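Local coordinates for protein probable enoyl-CoA hydratase/isomerase (Pseudomonas aeruginosa PAO1, PDB 5WYD) that probably acts as a crotonase-family enoyl-CoA hydratase/isomerase, with a likely role in the synthesis of diffusible signal factor, at residues Glu178-Asp181 with Ala182-Leu186. The protein carries 1 engineered substitution. Residues are numbered along the deposited sequence; the frame is centred on the assembly and turned at random.
Sequences ERVD and AETAL. With PTD (pentanedial), chain G.
D181 and T184 meet at the start of helix 182-188, where D181 occupies the N-cap position. From its CB, which merely adjoins the backbone N of the next residue, A182, the D181 side chain turns over the first turn of the helix. With chi1 at 60°, CG lies between the backbone N and the carbonyl carbon, bringing the carboxylate back over the backbone. CG reaches within 3.3 Å of T184 OG1, and the two side chains cross at about a right angle. Of the carboxylate oxygens, OD1 faces the helix and is modelled as accepting the T184 hydroxyl, a bond that shares the doubt over OD1, which is set too near the T184 amide. OD2 lies 3.1 Å from T184 OG1. The T184 hydroxyl is aimed at the carboxylate by a chi1 of -64°, which sets OG1 beside its own backbone N and anti to the carbonyl carbon. The D181 carbonyl oxygen starts the regular helical ladder, taking the A185 N-H at 3.1 Å with an N-H...O angle of 166°. A carboxylate at this end of a helix would probably be favoured by the helix dipole. One residue earlier, V180 is buried and points its CB toward the helix: its CG2 packs against A185 CB at 4.4 Å, and CG1 approaches T184 CG2. R179 extends away from the helix; the edge of its guanidinium faces pentanedial, with NH2 3.7 Å from ligand C1, and K72 and F73 also belong to that pocket. Residues 178-181 lie in the loop after helix 157-176, and 182-186 open helix 182-188 in the crotonase fold. V180 is backbone hydrogen-bonded to M142 of strand 142-143, and the side chains of V180 and A185 both touch that residue, while A182, E183 and L186 rest on V194 of strand 193-195.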
ATOM      1  N   GLU A 178       6.029 -20.237  23.861  1.00 53.24           N
ATOM      2  CA  GLU A 178       5.463 -21.582  23.863  1.00 47.91           C
ATOM      3  C   GLU A 178       5.955 -22.374  22.660  1.00 56.70           C
ATOM      4  O   GLU A 178       5.713 -21.981  21.516  1.00 50.87           O
ATOM      5  CB  GLU A 178       3.938 -21.530  23.873  1.00 50.00           C
ATOM      6  CG  GLU A 178       3.387 -21.228  25.246  1.00 70.05           C
ATOM      7  CD  GLU A 178       1.997 -21.775  25.449  1.00 75.18           C
ATOM      8  OE1 GLU A 178       1.489 -22.461  24.540  1.00 71.30           O
ATOM      9  OE2 GLU A 178       1.417 -21.532  26.523  1.00 83.76           O
ATOM     10  N   ARG A 179       6.628 -23.496  22.926  1.00 61.21           N
ATOM     11  CA  ARG A 179       7.096 -24.395  21.879  1.00 55.82           C
ATOM     12  C   ARG A 179       5.964 -25.303  21.414  1.00 53.58           C
ATOM     13  O   ARG A 179       5.012 -25.580  22.156  1.00 45.80           O
ATOM     14  CB  ARG A 179       8.294 -25.221  22.361  1.00 45.88           C
ATOM     15  CG  ARG A 179       8.067 -25.881  23.694  1.00 49.58           C
ATOM     16  CD  ARG A 179       9.302 -26.573  24.204  1.00 45.77           C
ATOM     17  NE  ARG A 179      10.425 -25.655  24.280  1.00 54.32           N
ATOM     18  CZ  ARG A 179      11.602 -25.975  24.799  1.00 62.75           C
ATOM     19  NH1 ARG A 179      11.797 -27.187  25.291  1.00 65.88           N
ATOM     20  NH2 ARG A 179      12.578 -25.082  24.838  1.00 73.71           N
ATOM     21  N   VAL A 180       6.071 -25.750  20.161  1.00 55.37           N
ATOM     22  CA  VAL A 180       5.038 -26.554  19.519  1.00 53.67           C
ATOM     23  C   VAL A 180       5.633 -27.829  18.926  1.00 45.30           C
ATOM     24  O   VAL A 180       6.723 -27.811  18.342  1.00 49.24           O
ATOM     25  CB  VAL A 180       4.310 -25.749  18.424  1.00 49.24           C
ATOM     26  CG1 VAL A 180       3.606 -24.555  19.048  1.00 65.35           C
ATOM     27  CG2 VAL A 180       5.286 -25.328  17.328  1.00 55.84           C
ATOM     28  N   ASP A 181       4.902 -28.931  19.076  1.00 29.79           N
ATOM     29  CA  ASP A 181       5.264 -30.219  18.513  1.00 46.17           C
ATOM     30  C   ASP A 181       4.967 -30.234  17.019  1.00 45.98           C
ATOM     31  O   ASP A 181       4.318 -29.336  16.484  1.00 47.36           O
ATOM     32  CB  ASP A 181       4.489 -31.336  19.212  1.00 56.48           C
ATOM     33  CG  ASP A 181       2.965 -31.194  19.068  1.00 59.04           C
ATOM     34  OD1 ASP A 181       2.472 -30.949  17.951  1.00 51.90           O
ATOM     35  OD2 ASP A 181       2.253 -31.304  20.090  1.00 62.41           O
ATOM     36  N   ALA A 182       5.446 -31.273  16.340  1.00 51.59           N
ATOM     37  CA  ALA A 182       5.201 -31.380  14.904  1.00 28.75           C
ATOM     38  C   ALA A 182       3.716 -31.438  14.577  1.00 47.78           C
ATOM     39  O   ALA A 182       3.275 -30.872  13.573  1.00 52.07           O
ATOM     40  CB  ALA A 182       5.885 -32.615  14.344  1.00 35.81           C
ATOM     41  N   GLU A 183       2.935 -32.173  15.370  1.00 54.11           N
ATOM     42  CA  GLU A 183       1.504 -32.284  15.097  1.00 48.19           C
ATOM     43  C   GLU A 183       0.793 -30.950  15.234  1.00 46.14           C
ATOM     44  O   GLU A 183      -0.022 -30.590  14.374  1.00 46.99           O
ATOM     45  CB  GLU A 183       0.860 -33.313  16.022  1.00 52.59           C
ATOM     46  CG  GLU A 183       1.252 -34.741  15.717  1.00 55.00           C
ATOM     47  CD  GLU A 183       0.839 -35.154  14.313  1.00 70.16           C
ATOM     48  OE1 GLU A 183      -0.254 -34.739  13.866  1.00 71.40           O
ATOM     49  OE2 GLU A 183       1.604 -35.894  13.655  1.00 74.38           O
ATOM     50  N   THR A 184       1.091 -30.201  16.302  1.00 43.75           N
ATOM     51  CA  THR A 184       0.434 -28.916  16.493  1.00 34.96           C
ATOM     52  C   THR A 184       0.781 -27.982  15.352  1.00 38.06           C
ATOM     53  O   THR A 184      -0.098 -27.305  14.807  1.00 49.69           O
ATOM     54  CB  THR A 184       0.824 -28.311  17.834  1.00 36.67           C
ATOM     55  OG1 THR A 184       0.341 -29.149  18.885  1.00 41.91           O
ATOM     56  CG2 THR A 184       0.209 -26.931  17.986  1.00 32.60           C
ATOM     57  N   ALA A 185       2.046 -27.985  14.933  1.00 41.13           N
ATOM     58  CA  ALA A 185       2.458 -27.144  13.813  1.00 39.21           C
ATOM     59  C   ALA A 185       1.716 -27.534  12.550  1.00 43.20           C
ATOM     60  O   ALA A 185       1.306 -26.673  11.761  1.00 45.37           O
ATOM     61  CB  ALA A 185       3.967 -27.251  13.582  1.00 40.04           C
ATOM     62  N   LEU A 186       1.546 -28.828  12.333  1.00 42.62           N
ATOM     63  CA  LEU A 186       0.843 -29.248  11.139  1.00 46.41           C
ATOM     64  C   LEU A 186      -0.588 -28.753  11.180  1.00 40.82           C
ATOM     65  O   LEU A 186      -1.118 -28.268  10.173  1.00 59.75           O
ATOM     66  CB  LEU A 186       0.888 -30.762  11.027  1.00 44.78           C
ATOM     67  CG  LEU A 186       0.092 -31.357   9.892  1.00 39.36           C
ATOM     68  CD1 LEU A 186       0.626 -30.861   8.553  1.00 39.00           C
ATOM     69  CD2 LEU A 186       0.204 -32.841  10.025  1.00 57.98           C
TER
HETATM   70  C1  PTD G 301      15.762 -26.809  25.743  1.00 34.84           C
HETATM   71  C2  PTD G 301      17.236 -27.050  25.398  1.00 33.23           C
HETATM   72  C3  PTD G 301      17.530 -28.509  25.760  1.00 21.50           C
HETATM   73  C4  PTD G 301      19.021 -28.771  25.685  1.00 36.38           C
HETATM   74  C5  PTD G 301      19.313 -30.249  25.364  1.00 41.87           C
HETATM   75  O1  PTD G 301      15.428 -26.971  26.874  1.00 37.81           O
HETATM   76  O5  PTD G 301      19.583 -30.600  24.242  1.00 41.93           O